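Local structure of negative regulator of ofd1 (Schizosaccharomyces pombe, 3QTM) at residues A[237-240]-A[241-245]; A[272-275]-A[276-279]; A[78-81]-A[82-86]; A[26-29]-A[30-33]. The protein is required for correct translation termination and stabilises the hypoxic transcription factor Sre1N, probably by restraining Ofd1, of which it is a direct inhibitor. One frame throughout, in Å; residues are numbered along the deposited sequence.

All four contacts are local, between residues three to five apart, in an all-helical, tetratricopeptide-related chain; each is part buried and part solvent-facing. Three lie within one helix and contact 3 spans a helix end. Contacts 1 and 2, centres about 9 Å apart, lie on consecutive helices that pack directly, Tyr243 and Thr244 resting on Ser275. Contacts 3 and 4, centres about 13 Å apart, sit at the other end of the chain and are tied by a salt bridge between Glu82 and Arg30. Contact 1, nearest the chain's centre, combines an aromatic face with a doubly gripped carbonyl; contact 2 is mostly backbone bonding with one water bridge. In contact 4 an arginine crosses a tyrosine ring.

Contact 1: A[237-240]-A[241-245]; sequences EAVL and NNYTT
Helix 229-254 is part of the tetratricopeptide-like array of the C-terminal family region, and along one of its turns Val239 packs on Tyr243, four residues on. Val239 CG1 lies over one face of the phenol ring, 3.7 Å from the Tyr243 centroid and displaced toward the rim, in a CH-pi contact that brings it to 3.4 Å from Tyr243 CE2. The two side chains run alongside each other: Tyr243 CG is anti to its own carbonyl carbon (chi1 -67°), which folds the ring back over the valine. Ala238 O is gripped twice, by Asn242 N at 3.1 Å and, from the opposite face of its plane, by Asn242 ND2 at 2.8 Å, the latter bond bent to 137°. Asn242 OD1 bonds to Ser192 OG, while the ND2 bond to the carbonyl probably sets which way round the amide lies. Asn241 O is likewise shared, by Thr245 N and by Thr245 OG1 at 2.7 Å. On the side facing helix 262-285, Leu240 CD1 meets Thr244 CG2 at 3.9 Å. With alanine at Tyr243, Val239 CG1 would probably lose its aromatic cover and a gap would open beside Trp271 and Thr278. Glu237 sends its carboxylate to Arg291. With Leu240, Tyr243 and Thr244 all leaning on helix 262-285, the turn forms part of the antiparallel helix pairing from which tetratricopeptide folds are built.

Contact 2: A[272-275]-A[276-279]; sequences LNNS and VDTW
Four successive i to i+4 amide bonds, running from Val276 N to Leu272 O (3.0 Å) up to Trp279 N to Ser275 O (2.8 Å), keep 272-279 regular alpha helix, about two turns long. It belongs to helix 262-285 of the tetratricopeptide-like array, packed between helices 229-254 and 292-305. Val276 CG2 rests 3.4 Å from Leu272 O, beside the backbone bond that its own nitrogen makes to that oxygen; the valine also reaches Ile298. On the exposed side, Asp277 folds back over the preceding turn: its carboxylate carbon CG comes to 3.2 Å from Asn273 O, nearer than either OD1 or OD2; both oxygens, like Asn273 O, are acceptors, so no hydrogen bond forms between them. Ser275 OG hydrogen-bonds to Trp271 O, one turn back. Trp279 has its CG anti to the backbone N (chi1 180°), which swings the indole off this turn to stack with Tyr283 and bond through NE1 to Arg291 O. Thr278 stays close: its hydroxyl stands beside its own backbone N, so that one water spans the turn, donating to Asn274 O at 3.2 Å and lying 3.0 Å from Thr278 OG1.

Contact 3: A[78-81]-A[82-86]; sequences LAVS and ELFEI
Phe84 sets the edge of its ring against the last turn of helix 67-82: Phe84 CD1 comes to 4.3 Å from Val80 CG1, and Val80 O lies in the ring plane, 3.9 Å from the same CD1. Phe84 CG is anti to the backbone N (chi1 -165°), which carries the far end of the ring off the turn rather than back across it. Beneath it the helical bonding frays. Phe84 N stands only 2.8 Å from Val80 O, but the angle is too poor for a hydrogen bond; the amide makes a weak bond to Ser81 O instead, and Val80 O receives another weak one from Leu83 N. The better bond of Leu83 N goes to Ala79 O at 3.0 Å, and Leu83 CG, folded back beside its own nitrogen, packs 3.4 Å from that same oxygen. Leu83 marks the break between two helices of the N-terminal Nro1 family region, a member of the tetratricopeptide clan: it is the first residue to leave helical geometry (phi -108°, psi 23°), and it occupies the N-cap position of the short helix 84-87, where its carbonyl oxygen accepts Ile86 N. Before the break the helix is intact, with Glu82 N bonded to Leu78 O at 3.0 Å in the carbonyl plane. The Glu82 side chain passes Ala79 O with its CB at 3.5 Å and then runs out fully extended, delivering OE2 to Arg186 and OE1 to Arg30. Val80 and Ala79 both press on Val45 of helix 38-58, while Ser81 meets Tyr100 and Ile101 of helix 97-110.

Contact 4: A[26-29]-A[30-33]; sequences YEMS and REKL
Arg30 bends back along helix 15-34 and lies across Tyr26, an i to i+4 CH-pi pair in the N-terminal, tetratricopeptide-clan family region; guanidinium and phenol planes are 6° apart. Arg30 CG sits over the ring face, 4.1 Å from the Tyr26 centroid; farther out Arg30 CD meets Tyr26 OH at 3.6 Å. The guanidinium itself has Tyr26 OH over the rim of one face and Leu33 CD2 over the rim of the other, 3.4 Å above the plane. The bends at chi2 and chi3 (-50° and -75°) carry the chain across the ring face. Ser29 adds a polar brace. Its OG donates to Tyr26 O at 2.6 Å, an oxygen that also accepts Arg30 N at 3.2 Å, and a water donates to Ser29 OG at 2.9 Å and in turn accepts from Arg30 NH1. On the exposed side Met28, a selenomethionine, brings CG to 4.0 Å from Glu31 OE1. Replacing Tyr26 by alanine is likely to open a gap under Arg30 CG and CD, leaving the aliphatic part of the arginine less firmly placed. Arg30 forms salt bridges with Asp183 through NH2 and with Glu82 through NH1; these acids probably offset the nearby charge of Arg186. Helix 67-82 meets this turn through Ser75 on Tyr26 and Ala79 on Arg30; helix 38-58 packs Leu44 and Val45 on Ser29, and helix 119-142 brings Arg127 to Tyr26.

Contact 1: A[237-240]-A[241-245]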
loop_
_atom_site.group_PDB
_atom_site.type_symbol
_atom_site.label_atom_id
_atom_site.label_comp_id
_atom_site.label_asym_id
_atom_site.label_seq_id
_atom_site.Cartn_x
_atom_site.Cartn_y
_atom_site.Cartn_z
ATOM N N GLU A 237 -2.547 2.388 -10.019
ATOM C CA GLU A 237 -1.273 1.705 -10.263
ATOM C C GLU A 237 -1.026 0.567 -9.266
ATOM O O GLU A 237 -0.506 -0.496 -9.639
ATOM C CB GLU A 237 -0.098 2.687 -10.221
ATOM C CG GLU A 237 -0.120 3.753 -11.309
ATOM C CD GLU A 237 0.559 3.300 -12.587
ATOM O OE1 GLU A 237 0.518 2.086 -12.886
ATOM O OE2 GLU A 237 1.142 4.157 -13.292
ATOM N N ALA A 238 -1.382 0.785 -8.000
ATOM C CA ALA A 238 -1.213 -0.260 -6.990
ATOM C C ALA A 238 -2.211 -1.396 -7.243
ATOM O O ALA A 238 -1.907 -2.571 -7.036
ATOM C CB ALA A 238 -1.389 0.303 -5.579
ATOM N N VAL A 239 -3.414 -1.045 -7.679
ATOM C CA VAL A 239 -4.386 -2.072 -8.047
ATOM C C VAL A 239 -3.917 -2.855 -9.284
ATOM O O VAL A 239 -3.933 -4.079 -9.288
ATOM C CB VAL A 239 -5.773 -1.478 -8.283
ATOM C CG1 VAL A 239 -6.717 -2.542 -8.845
ATOM C CG2 VAL A 239 -6.303 -0.888 -6.983
ATOM N N LEU A 240 -3.478 -2.149 -10.321
ATOM C CA LEU A 240 -2.936 -2.823 -11.492
ATOM C C LEU A 240 -1.821 -3.811 -11.103
ATOM O O LEU A 240 -1.797 -4.955 -11.574
ATOM C CB LEU A 240 -2.426 -1.808 -12.517
ATOM C CG LEU A 240 -1.752 -2.395 -13.761
ATOM C CD1 LEU A 240 -2.709 -3.318 -14.498
ATOM C CD2 LEU A 240 -1.269 -1.288 -14.675
ATOM N N ASN A 241 -0.915 -3.376 -10.228
ATOM C CA ASN A 241 0.153 -4.242 -9.727
ATOM C C ASN A 241 -0.339 -5.507 -9.015
ATOM O O ASN A 241 0.190 -6.600 -9.225
ATOM C CB ASN A 241 1.075 -3.471 -8.785
ATOM C CG ASN A 241 2.163 -4.352 -8.198
ATOM O OD1 ASN A 241 3.006 -4.873 -8.927
ATOM N ND2 ASN A 241 2.147 -4.531 -6.876
ATOM N N ASN A 242 -1.337 -5.366 -8.152
ATOM C CA ASN A 242 -1.895 -6.541 -7.491
ATOM C C ASN A 242 -2.553 -7.513 -8.485
ATOM O O ASN A 242 -2.364 -8.728 -8.384
ATOM C CB ASN A 242 -2.841 -6.145 -6.355
ATOM C CG ASN A 242 -2.083 -5.647 -5.103
ATOM O OD1 ASN A 242 -1.558 -6.440 -4.319
ATOM N ND2 ASN A 242 -2.036 -4.328 -4.922
ATOM N N TYR A 243 -3.300 -6.989 -9.455
ATOM C CA TYR A 243 -3.894 -7.857 -10.477
ATOM C C TYR A 243 -2.840 -8.638 -11.268
ATOM O O TYR A 243 -2.968 -9.849 -11.458
ATOM C CB TYR A 243 -4.782 -7.076 -11.443
ATOM C CG TYR A 243 -6.019 -6.508 -10.799
ATOM C CD1 TYR A 243 -6.435 -6.951 -9.552
ATOM C CD2 TYR A 243 -6.785 -5.541 -11.446
ATOM C CE1 TYR A 243 -7.569 -6.436 -8.951
ATOM C CE2 TYR A 243 -7.924 -5.023 -10.851
ATOM C CZ TYR A 243 -8.311 -5.477 -9.605
ATOM O OH TYR A 243 -9.444 -4.964 -9.010
ATOM N N THR A 244 -1.806 -7.946 -11.736
ATOM C CA THR A 244 -0.822 -8.600 -12.580
ATOM C C THR A 244 -0.028 -9.603 -11.766
ATOM O O THR A 244 0.437 -10.605 -12.291
ATOM C CB THR A 244 0.126 -7.593 -13.253
ATOM O OG1 THR A 244 0.789 -6.821 -12.249
ATOM C CG2 THR A 244 -0.664 -6.657 -14.168
ATOM N N THR A 245 0.120 -9.343 -10.474
ATOM C CA THR A 245 0.862 -10.272 -9.628
ATOM C C THR A 245 0.059 -11.542 -9.394
ATOM O O THR A 245 0.607 -12.642 -9.372
ATOM C CB THR A 245 1.236 -9.651 -8.283
ATOM O OG1 THR A 245 2.028 -8.483 -8.515
ATOM C CG2 THR A 245 2.033 -10.646 -7.446
#

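Contact 2: A[272-275]-A[276-279]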
loop_
_atom_site.group_PDB
_atom_site.type_symbol
_atom_site.label_atom_id
_atom_site.label_comp_id
_atom_site.label_asym_id
_atom_site.label_seq_id
_atom_site.Cartn_x
_atom_site.Cartn_y
_atom_site.Cartn_z
ATOM N N LEU A 272 -5.622 -11.253 -15.769
ATOM C CA LEU A 272 -5.016 -10.491 -16.854
ATOM C C LEU A 272 -6.026 -9.523 -17.456
ATOM O O LEU A 272 -5.703 -8.362 -17.735
ATOM C CB LEU A 272 -4.437 -11.422 -17.921
ATOM C CG LEU A 272 -3.184 -12.179 -17.468
ATOM C CD1 LEU A 272 -2.737 -13.219 -18.498
ATOM C CD2 LEU A 272 -2.062 -11.204 -17.153
ATOM N N ASN A 273 -7.262 -9.985 -17.624
ATOM C CA ASN A 273 -8.318 -9.114 -18.132
ATOM C C ASN A 273 -8.763 -8.020 -17.154
ATOM O O ASN A 273 -9.133 -6.928 -17.577
ATOM C CB ASN A 273 -9.517 -9.937 -18.609
ATOM C CG ASN A 273 -9.349 -10.412 -20.035
ATOM O OD1 ASN A 273 -8.991 -9.628 -20.920
ATOM N ND2 ASN A 273 -9.585 -11.698 -20.266
ATOM N N ASN A 274 -8.744 -8.322 -15.855
ATOM C CA ASN A 274 -8.914 -7.293 -14.830
ATOM C C ASN A 274 -7.822 -6.227 -14.969
ATOM O O ASN A 274 -8.071 -5.027 -14.820
ATOM C CB ASN A 274 -8.843 -7.911 -13.434
ATOM C CG ASN A 274 -10.104 -8.679 -13.068
ATOM O OD1 ASN A 274 -11.200 -8.357 -13.534
ATOM N ND2 ASN A 274 -9.952 -9.694 -12.223
ATOM N N SER A 275 -6.612 -6.687 -15.255
ATOM C CA SER A 275 -5.470 -5.798 -15.431
ATOM C C SER A 275 -5.724 -4.875 -16.614
ATOM O O SER A 275 -5.441 -3.682 -16.548
ATOM C CB SER A 275 -4.197 -6.613 -15.653
ATOM O OG SER A 275 -3.918 -7.407 -14.519
ATOM N N VAL A 276 -6.278 -5.433 -17.694
ATOM C CA VAL A 276 -6.597 -4.632 -18.872
ATOM C C VAL A 276 -7.585 -3.536 -18.520
ATOM O O VAL A 276 -7.427 -2.383 -18.934
ATOM C CB VAL A 276 -7.170 -5.491 -20.019
ATOM C CG1 VAL A 276 -7.635 -4.594 -21.173
ATOM C CG2 VAL A 276 -6.125 -6.483 -20.498
ATOM N N ASP A 277 -8.606 -3.898 -17.746
ATOM C CA ASP A 277 -9.643 -2.943 -17.375
ATOM C C ASP A 277 -9.033 -1.783 -16.603
ATOM O O ASP A 277 -9.308 -0.615 -16.890
ATOM C CB ASP A 277 -10.728 -3.628 -16.547
ATOM C CG ASP A 277 -11.475 -4.704 -17.338
ATOM O OD1 ASP A 277 -11.492 -4.622 -18.585
ATOM O OD2 ASP A 277 -12.045 -5.629 -16.716
ATOM N N THR A 278 -8.187 -2.124 -15.636
ATOM C CA THR A 278 -7.546 -1.136 -14.784
ATOM C C THR A 278 -6.509 -0.309 -15.553
ATOM O O THR A 278 -6.407 0.899 -15.348
ATOM C CB THR A 278 -6.931 -1.792 -13.519
ATOM O OG1 THR A 278 -7.987 -2.323 -12.700
ATOM C CG2 THR A 278 -6.099 -0.777 -12.702
ATOM N N TRP A 279 -5.760 -0.947 -16.447
ATOM C CA TRP A 279 -4.854 -0.191 -17.324
ATOM C C TRP A 279 -5.617 0.877 -18.119
ATOM O O TRP A 279 -5.137 1.993 -18.283
ATOM C CB TRP A 279 -4.075 -1.105 -18.280
ATOM C CG TRP A 279 -3.155 -0.319 -19.182
ATOM C CD1 TRP A 279 -1.843 -0.005 -18.952
ATOM C CD2 TRP A 279 -3.495 0.283 -20.438
ATOM N NE1 TRP A 279 -1.344 0.745 -19.996
ATOM C CE2 TRP A 279 -2.341 0.937 -20.918
ATOM C CE3 TRP A 279 -4.663 0.328 -21.207
ATOM C CZ2 TRP A 279 -2.323 1.623 -22.132
ATOM C CZ3 TRP A 279 -4.643 1.010 -22.408
ATOM C CH2 TRP A 279 -3.477 1.644 -22.863
HETATM O O HOH W 1 -10.560 -3.821 -13.122
#

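Contact 3: A[78-81]-A[82-86]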
loop_
_atom_site.group_PDB
_atom_site.type_symbol
_atom_site.label_atom_id
_atom_site.label_comp_id
_atom_site.label_asym_id
_atom_site.label_seq_id
_atom_site.Cartn_x
_atom_site.Cartn_y
_atom_site.Cartn_z
ATOM N N LEU A 78 4.962 6.866 14.076
ATOM C CA LEU A 78 5.356 6.065 12.937
ATOM C C LEU A 78 6.130 6.928 11.958
ATOM O O LEU A 78 7.065 6.460 11.298
ATOM C CB LEU A 78 4.129 5.474 12.237
ATOM C CG LEU A 78 4.459 4.346 11.254
ATOM C CD1 LEU A 78 5.259 3.286 11.987
ATOM C CD2 LEU A 78 3.185 3.757 10.613
ATOM N N ALA A 79 5.734 8.194 11.863
ATOM C CA ALA A 79 6.297 9.080 10.867
ATOM C C ALA A 79 7.730 9.404 11.249
ATOM O O ALA A 79 8.568 9.633 10.375
ATOM C CB ALA A 79 5.456 10.365 10.718
ATOM N N VAL A 80 8.010 9.416 12.551
ATOM C CA VAL A 80 9.371 9.652 13.021
ATOM C C VAL A 80 10.226 8.502 12.510
ATOM O O VAL A 80 11.329 8.723 12.007
ATOM C CB VAL A 80 9.475 9.761 14.567
ATOM C CG1 VAL A 80 10.949 9.778 15.023
ATOM C CG2 VAL A 80 8.756 11.013 15.065
ATOM N N SER A 81 9.691 7.280 12.597
ATOM C CA SER A 81 10.402 6.118 12.068
ATOM C C SER A 81 10.628 6.223 10.554
ATOM O O SER A 81 11.697 5.899 10.074
ATOM C CB SER A 81 9.707 4.793 12.440
ATOM O OG SER A 81 8.517 4.582 11.696
ATOM N N GLU A 82 9.629 6.692 9.813
ATOM C CA GLU A 82 9.741 6.809 8.359
ATOM C C GLU A 82 10.831 7.811 7.965
ATOM O O GLU A 82 11.544 7.628 6.990
ATOM C CB GLU A 82 8.410 7.262 7.765
ATOM C CG GLU A 82 8.443 7.475 6.246
ATOM C CD GLU A 82 7.103 7.954 5.691
ATOM O OE1 GLU A 82 6.201 8.256 6.499
ATOM O OE2 GLU A 82 6.942 8.033 4.457
ATOM N N LEU A 83 10.951 8.874 8.744
ATOM C CA LEU A 83 11.858 9.951 8.421
ATOM C C LEU A 83 13.036 9.942 9.364
ATOM O O LEU A 83 13.682 10.978 9.570
ATOM C CB LEU A 83 11.105 11.270 8.559
ATOM C CG LEU A 83 9.815 11.294 7.744
ATOM C CD1 LEU A 83 9.024 12.588 7.947
ATOM C CD2 LEU A 83 10.152 11.078 6.273
ATOM N N PHE A 84 13.301 8.781 9.957
ATOM C CA PHE A 84 14.285 8.672 11.036
ATOM C C PHE A 84 15.691 9.158 10.670
ATOM O O PHE A 84 16.442 9.621 11.526
ATOM C CB PHE A 84 14.365 7.238 11.564
ATOM C CG PHE A 84 15.078 7.130 12.884
ATOM C CD1 PHE A 84 14.494 7.623 14.046
ATOM C CD2 PHE A 84 16.339 6.568 12.962
ATOM C CE1 PHE A 84 15.144 7.533 15.259
ATOM C CE2 PHE A 84 17.001 6.482 14.184
ATOM C CZ PHE A 84 16.402 6.963 15.332
ATOM N N GLU A 85 16.039 9.044 9.399
ATOM C CA GLU A 85 17.373 9.398 8.948
ATOM C C GLU A 85 17.658 10.877 9.226
ATOM O O GLU A 85 18.771 11.246 9.583
ATOM C CB GLU A 85 17.518 9.084 7.461
ATOM C CG GLU A 85 18.811 9.585 6.841
ATOM C CD GLU A 85 18.795 9.499 5.315
ATOM O OE1 GLU A 85 17.826 10.003 4.690
ATOM O OE2 GLU A 85 19.756 8.929 4.744
ATOM N N ILE A 86 16.637 11.713 9.070
ATOM C CA ILE A 86 16.738 13.134 9.384
ATOM C C ILE A 86 16.340 13.418 10.827
ATOM O O ILE A 86 16.993 14.212 11.513
ATOM C CB ILE A 86 15.851 13.979 8.443
ATOM C CG1 ILE A 86 16.327 13.827 6.998
ATOM C CG2 ILE A 86 15.888 15.462 8.847
ATOM C CD1 ILE A 86 17.801 14.123 6.835
#

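Contact 4: A[26-29]-A[30-33]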
loop_
_atom_site.group_PDB
_atom_site.type_symbol
_atom_site.label_atom_id
_atom_site.label_comp_id
_atom_site.label_asym_id
_atom_site.label_seq_id
_atom_site.Cartn_x
_atom_site.Cartn_y
_atom_site.Cartn_z
ATOM N N TYR A 26 -0.478 16.737 11.991
ATOM C CA TYR A 26 -0.022 15.534 11.307
ATOM C C TYR A 26 -0.249 15.640 9.794
ATOM O O TYR A 26 0.625 15.288 9.006
ATOM C CB TYR A 26 -0.710 14.273 11.848
ATOM C CG TYR A 26 -0.268 13.038 11.087
ATOM C CD1 TYR A 26 0.993 12.484 11.287
ATOM C CD2 TYR A 26 -1.084 12.466 10.131
ATOM C CE1 TYR A 26 1.413 11.363 10.566
ATOM C CE2 TYR A 26 -0.680 11.367 9.413
ATOM C CZ TYR A 26 0.564 10.810 9.634
ATOM O OH TYR A 26 0.944 9.701 8.901
ATOM N N GLU A 27 -1.429 16.119 9.401
ATOM C CA GLU A 27 -1.809 16.206 7.994
ATOM C C GLU A 27 -0.874 17.144 7.245
ATOM O O GLU A 27 -0.418 16.845 6.146
ATOM C CB GLU A 27 -3.265 16.659 7.860
ATOM C CG GLU A 27 -4.271 15.553 8.237
ATOM C CD GLU A 27 -5.621 16.095 8.703
ATOM O OE1 GLU A 27 -5.811 17.325 8.664
ATOM O OE2 GLU A 27 -6.491 15.290 9.106
HETATM N N MSE A 28 -0.586 18.275 7.864
HETATM C CA MSE A 28 0.371 19.220 7.325
HETATM C C MSE A 28 1.750 18.600 7.150
HETATM O O MSE A 28 2.440 18.881 6.172
HETATM C CB MSE A 28 0.487 20.417 8.258
HETATM C CG MSE A 28 -0.382 21.573 7.884
HETATM SE SE MSE A 28 0.303 23.174 8.776
HETATM C CE MSE A 28 -0.681 22.963 10.441
ATOM N N SER A 29 2.172 17.784 8.114
ATOM C CA SER A 29 3.462 17.104 7.987
ATOM C C SER A 29 3.474 16.242 6.720
ATOM O O SER A 29 4.496 16.128 6.056
ATOM C CB SER A 29 3.787 16.270 9.230
ATOM O OG SER A 29 3.224 14.976 9.127
ATOM N N ARG A 30 2.330 15.659 6.373
ATOM C CA ARG A 30 2.251 14.829 5.171
ATOM C C ARG A 30 2.268 15.674 3.886
ATOM O O ARG A 30 2.803 15.237 2.870
ATOM C CB ARG A 30 1.026 13.894 5.198
ATOM C CG ARG A 30 0.892 13.042 6.477
ATOM C CD ARG A 30 2.196 12.319 6.832
ATOM N NE ARG A 30 2.454 11.173 5.954
ATOM C CZ ARG A 30 3.538 10.400 6.033
ATOM N NH1 ARG A 30 4.485 10.646 6.950
ATOM N NH2 ARG A 30 3.677 9.375 5.200
ATOM N N GLU A 31 1.684 16.875 3.929
ATOM C CA GLU A 31 1.745 17.799 2.790
ATOM C C GLU A 31 3.179 18.262 2.544
ATOM O O GLU A 31 3.627 18.350 1.399
ATOM C CB GLU A 31 0.852 19.024 3.034
ATOM C CG GLU A 31 -0.631 18.703 3.135
ATOM C CD GLU A 31 -1.446 19.853 3.722
ATOM O OE1 GLU A 31 -0.884 20.963 3.912
ATOM O OE2 GLU A 31 -2.650 19.640 3.998
ATOM N N LYS A 32 3.885 18.572 3.626
ATOM C CA LYS A 32 5.295 18.942 3.543
ATOM C C LYS A 32 6.146 17.805 2.975
ATOM O O LYS A 32 7.034 18.031 2.143
ATOM C CB LYS A 32 5.828 19.349 4.914
ATOM C CG LYS A 32 5.286 20.685 5.415
ATOM C CD LYS A 32 5.744 21.826 4.525
ATOM C CE LYS A 32 4.950 23.089 4.808
ATOM N NZ LYS A 32 5.498 24.255 4.076
ATOM N N LEU A 33 5.876 16.586 3.428
ATOM C CA LEU A 33 6.598 15.433 2.924
ATOM C C LEU A 33 6.413 15.351 1.407
ATOM O O LEU A 33 7.380 15.184 0.656
ATOM C CB LEU A 33 6.107 14.156 3.599
ATOM C CG LEU A 33 6.832 12.878 3.170
ATOM C CD1 LEU A 33 8.327 13.053 3.358
ATOM C CD2 LEU A 33 6.325 11.669 3.958
HETATM O O HOH W 2 5.250 13.176 8.211
#